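Protein toll (Drosophila melanogaster, PDB 4LXR) binds the cleaved, activated cytokine Spätzle through its extracellular leucine-rich repeats and signals in embryonic dorsal-ventral patterning and antifungal immunity. Local coordinates at residues Asn397-Ile402 and Asp419-Asp424. Residues are numbered along the deposited sequence; the frame is centred on the assembly and turned at random.
Sequences NRLRTI and DHNDID. With NAG (2-acetamido-2-deoxy-beta-D-glucopyranose), chain E.
Asn421 and Leu399 join neighbouring coils of the Toll ectodomain, a worked example of the asparagine that links successive leucine-rich repeats, here the eleventh and twelfth. Among the hydrogen bonds, Leu399 N points almost straight at Asn421 OD1 (3.0 Å, 168°), although the exact place of that oxygen is less certain. The amide's other end, ND2, binds Met394 O and Leu418 O, so both halves of the side chain are engaged. Asn397 is the equivalent asparagine one repeat earlier, its OD1 accepting from Leu375 N. Between the backbones, Asp422 N donates to Leu399 O at 2.8 Å.

Apolar contact follows the same path: Leu399 CB packs 4.0 Å from Ile423 CG1, and Ile402 CD1 reaches the Ile423 CD1 methyl more loosely.

Two salt bridges lie farther out. Arg398 starts away from the neighbouring coil, but bends at chi2 and chi3 bring its guanidinium back, with Asp422 OD2 over one face, nearest to Arg398 NH2, and the two planes 78° apart. Its NH1 also donates to Asn397 O at 3.1 Å. An alanine here would be likely to leave the Asp422 carboxylate without this countercharge and Asn397 O without its guanidinium donor. Arg400 instead presents the edge of its guanidinium, NH1 making a weak bond to Asp424 OD1.

A water bridges Asn397 O, His420 O and O6 of the N-acetylglucosamine, tying the sugar to both coils. The chemistry thus grades from buried amide and leucine-isoleucine packing to charge pairs and hydrated sugar toward the more exposed side, consistent with repeats joined by inner amide and apolar contacts and supplemented by outer charge pairs.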
ATOM      1  N   ASN A 397     -14.928   2.171  11.214  1.00 27.15           N
ATOM      2  CA  ASN A 397     -16.229   2.154  11.871  1.00 22.77           C
ATOM      3  C   ASN A 397     -16.231   3.266  12.929  1.00 25.46           C
ATOM      4  O   ASN A 397     -15.472   4.212  12.806  1.00 27.61           O
ATOM      5  CB  ASN A 397     -16.524   0.773  12.461  1.00 21.38           C
ATOM      6  CG  ASN A 397     -17.108  -0.193  11.432  1.00 26.95           C
ATOM      7  OD1 ASN A 397     -18.325  -0.365  11.365  1.00 33.82           O
ATOM      8  ND2 ASN A 397     -16.247  -0.823  10.627  1.00 20.83           N
ATOM      9  N   ARG A 398     -17.084   3.167  13.944  1.00 23.41           N
ATOM     10  CA  ARG A 398     -17.089   4.119  15.058  1.00 23.95           C
ATOM     11  C   ARG A 398     -16.885   3.347  16.357  1.00 30.65           C
ATOM     12  O   ARG A 398     -17.518   3.645  17.372  1.00 28.07           O
ATOM     13  CB  ARG A 398     -18.415   4.877  15.144  1.00 24.73           C
ATOM     14  CG  ARG A 398     -18.907   5.519  13.836  1.00 39.70           C
ATOM     15  CD  ARG A 398     -17.868   6.404  13.171  1.00 41.07           C
ATOM     16  NE  ARG A 398     -17.419   7.474  14.053  1.00 58.51           N
ATOM     17  CZ  ARG A 398     -16.147   7.811  14.250  1.00 67.64           C
ATOM     18  NH1 ARG A 398     -15.168   7.158  13.631  1.00 63.47           N
ATOM     19  NH2 ARG A 398     -15.853   8.805  15.080  1.00 76.44           N
ATOM     20  N   LEU A 399     -16.013   2.344  16.323  1.00 23.71           N
ATOM     21  CA  LEU A 399     -15.848   1.446  17.467  1.00 27.71           C
ATOM     22  C   LEU A 399     -15.318   2.201  18.658  1.00 30.93           C
ATOM     23  O   LEU A 399     -14.348   2.938  18.543  1.00 30.00           O
ATOM     24  CB  LEU A 399     -14.904   0.291  17.133  1.00 23.42           C
ATOM     25  CG  LEU A 399     -15.428  -0.722  16.122  1.00 23.45           C
ATOM     26  CD1 LEU A 399     -14.392  -1.836  15.908  1.00 23.42           C
ATOM     27  CD2 LEU A 399     -16.722  -1.280  16.675  1.00 25.61           C
ATOM     28  N   ARG A 400     -15.967   2.023  19.799  1.00 30.72           N
ATOM     29  CA  ARG A 400     -15.572   2.720  21.009  1.00 28.20           C
ATOM     30  C   ARG A 400     -15.341   1.721  22.152  1.00 36.12           C
ATOM     31  O   ARG A 400     -14.443   1.904  22.974  1.00 37.91           O
ATOM     32  CB  ARG A 400     -16.608   3.796  21.370  1.00 34.13           C
ATOM     33  CG  ARG A 400     -16.813   4.026  22.855  1.00 49.43           C
ATOM     34  CD  ARG A 400     -16.618   5.488  23.238  1.00 68.64           C
ATOM     35  NE  ARG A 400     -16.660   5.685  24.688  1.00 74.36           N
ATOM     36  CZ  ARG A 400     -15.633   5.448  25.503  1.00 76.46           C
ATOM     37  NH1 ARG A 400     -14.479   5.003  25.008  1.00 77.89           N
ATOM     38  NH2 ARG A 400     -15.756   5.649  26.809  1.00 68.35           N
ATOM     39  N   THR A 401     -16.134   0.657  22.204  1.00 26.93           N
ATOM     40  CA  THR A 401     -15.917  -0.351  23.232  1.00 34.31           C
ATOM     41  C   THR A 401     -15.709  -1.746  22.673  1.00 26.87           C
ATOM     42  O   THR A 401     -16.283  -2.122  21.649  1.00 37.19           O
ATOM     43  CB  THR A 401     -17.072  -0.426  24.250  1.00 34.90           C
ATOM     44  OG1 THR A 401     -18.196  -1.077  23.640  1.00 36.66           O
ATOM     45  CG2 THR A 401     -17.454   0.956  24.731  1.00 29.15           C
ATOM     46  N   ILE A 402     -14.883  -2.505  23.375  1.00 27.15           N
ATOM     47  CA  ILE A 402     -14.625  -3.895  23.061  1.00 28.12           C
ATOM     48  C   ILE A 402     -14.856  -4.691  24.334  1.00 36.61           C
ATOM     49  O   ILE A 402     -14.138  -4.515  25.314  1.00 34.91           O
ATOM     50  CB  ILE A 402     -13.179  -4.105  22.588  1.00 28.64           C
ATOM     51  CG1 ILE A 402     -12.870  -3.178  21.410  1.00 34.27           C
ATOM     52  CG2 ILE A 402     -12.943  -5.583  22.198  1.00 26.22           C
ATOM     53  CD1 ILE A 402     -11.598  -3.544  20.669  1.00 37.03           C
ATOM     54  N   ASP A 419      -8.237  -0.437  12.505  1.00 20.84           N
ATOM     55  CA  ASP A 419      -7.751   0.916  12.221  1.00 30.61           C
ATOM     56  C   ASP A 419      -8.876   1.931  11.930  1.00 29.18           C
ATOM     57  O   ASP A 419      -9.882   1.576  11.338  1.00 31.20           O
ATOM     58  CB  ASP A 419      -6.750   0.889  11.059  1.00 24.85           C
ATOM     59  CG  ASP A 419      -7.217   0.003   9.903  1.00 28.27           C
ATOM     60  OD1 ASP A 419      -7.700  -1.112  10.164  1.00 28.59           O
ATOM     61  OD2 ASP A 419      -7.112   0.416   8.729  1.00 37.29           O
ATOM     62  N   HIS A 420      -8.674   3.188  12.337  1.00 30.31           N
ATOM     63  CA  HIS A 420      -9.604   4.292  12.062  1.00 30.48           C
ATOM     64  C   HIS A 420     -10.928   4.107  12.811  1.00 29.82           C
ATOM     65  O   HIS A 420     -12.002   4.066  12.224  1.00 32.24           O
ATOM     66  CB  HIS A 420      -9.848   4.470  10.547  1.00 25.72           C
ATOM     67  CG  HIS A 420      -8.597   4.434   9.721  1.00 30.86           C
ATOM     68  ND1 HIS A 420      -7.601   5.381   9.832  1.00 30.12           N
ATOM     69  CD2 HIS A 420      -8.181   3.562   8.772  1.00 29.87           C
ATOM     70  CE1 HIS A 420      -6.625   5.095   8.990  1.00 27.11           C
ATOM     71  NE2 HIS A 420      -6.956   4.000   8.328  1.00 34.00           N
ATOM     72  N   ASN A 421     -10.828   3.971  14.118  1.00 26.62           N
ATOM     73  CA  ASN A 421     -11.996   3.849  14.966  1.00 28.71           C
ATOM     74  C   ASN A 421     -11.844   4.812  16.141  1.00 32.51           C
ATOM     75  O   ASN A 421     -11.009   5.718  16.084  1.00 29.09           O
ATOM     76  CB  ASN A 421     -12.171   2.391  15.410  1.00 24.01           C
ATOM     77  CG  ASN A 421     -12.901   1.560  14.369  1.00 31.47           C
ATOM     78  OD1 ASN A 421     -14.095   1.763  14.153  1.00 29.10           O
ATOM     79  ND2 ASN A 421     -12.193   0.635  13.708  1.00 25.36           N
ATOM     80  N   ASP A 422     -12.641   4.636  17.192  1.00 33.72           N
ATOM     81  CA  ASP A 422     -12.560   5.518  18.361  1.00 41.41           C
ATOM     82  C   ASP A 422     -12.170   4.722  19.591  1.00 25.71           C
ATOM     83  O   ASP A 422     -12.698   4.946  20.680  1.00 29.63           O
ATOM     84  CB  ASP A 422     -13.896   6.213  18.617  1.00 53.98           C
ATOM     85  CG  ASP A 422     -14.146   7.362  17.670  1.00 70.07           C
ATOM     86  OD1 ASP A 422     -13.298   8.275  17.607  1.00 79.91           O
ATOM     87  OD2 ASP A 422     -15.190   7.350  16.986  1.00 70.90           O
ATOM     88  N   ILE A 423     -11.258   3.777  19.413  1.00 25.22           N
ATOM     89  CA  ILE A 423     -10.889   2.862  20.481  1.00 28.00           C
ATOM     90  C   ILE A 423      -9.865   3.452  21.437  1.00 33.18           C
ATOM     91  O   ILE A 423      -8.751   3.793  21.033  1.00 32.24           O
ATOM     92  CB  ILE A 423     -10.336   1.554  19.907  1.00 34.48           C
ATOM     93  CG1 ILE A 423     -11.370   0.924  18.967  1.00 30.70           C
ATOM     94  CG2 ILE A 423      -9.956   0.612  21.024  1.00 31.71           C
ATOM     95  CD1 ILE A 423     -10.789  -0.098  18.019  1.00 26.35           C
ATOM     96  N   ASP A 424     -10.234   3.569  22.710  1.00 33.98           N
ATOM     97  CA  ASP A 424      -9.271   4.038  23.710  1.00 36.10           C
ATOM     98  C   ASP A 424      -8.932   2.980  24.775  1.00 46.99           C
ATOM     99  O   ASP A 424      -8.075   3.200  25.638  1.00 63.16           O
ATOM    100  CB  ASP A 424      -9.738   5.362  24.349  1.00 33.97           C
ATOM    101  CG  ASP A 424     -10.995   5.210  25.192  1.00 41.11           C
ATOM    102  OD1 ASP A 424     -11.596   4.112  25.213  1.00 44.52           O
ATOM    103  OD2 ASP A 424     -11.395   6.209  25.831  1.00 51.03           O
TER
HETATM  104  C1  NAG E   1      -8.398   8.780  11.385  1.00 39.48           C
HETATM  105  C2  NAG E   1      -8.034   9.327   9.991  1.00 43.61           C
HETATM  106  C3  NAG E   1      -9.051  10.376   9.544  1.00 46.04           C
HETATM  107  C4  NAG E   1     -10.474   9.840   9.657  1.00 53.97           C
HETATM  108  C5  NAG E   1     -10.708   9.345  11.080  1.00 55.72           C
HETATM  109  C6  NAG E   1     -12.088   8.770  11.302  1.00 57.04           C
HETATM  110  C7  NAG E   1      -5.630   9.256   9.463  1.00 54.00           C
HETATM  111  C8  NAG E   1      -4.328   9.995   9.536  1.00 51.57           C
HETATM  112  N2  NAG E   1      -6.692   9.888   9.978  1.00 53.50           N
HETATM  113  O3  NAG E   1      -8.748  10.755   8.207  1.00 39.84           O
HETATM  114  O4  NAG E   1     -11.413  10.875   9.387  1.00 59.39           O
HETATM  115  O5  NAG E   1      -9.764   8.307  11.380  1.00 50.88           O
HETATM  116  O6  NAG E   1     -12.314   7.632  10.481  1.00 62.52           O
HETATM  117  O7  NAG E   1      -5.717   8.138   8.963  1.00 54.90           O
HETATM  118  O   HOH W   1     -13.966   5.768  11.056  1.00 42.39           O
HETATM  119  O   HOH W   2     -12.105   0.899  23.957  1.00 38.13           O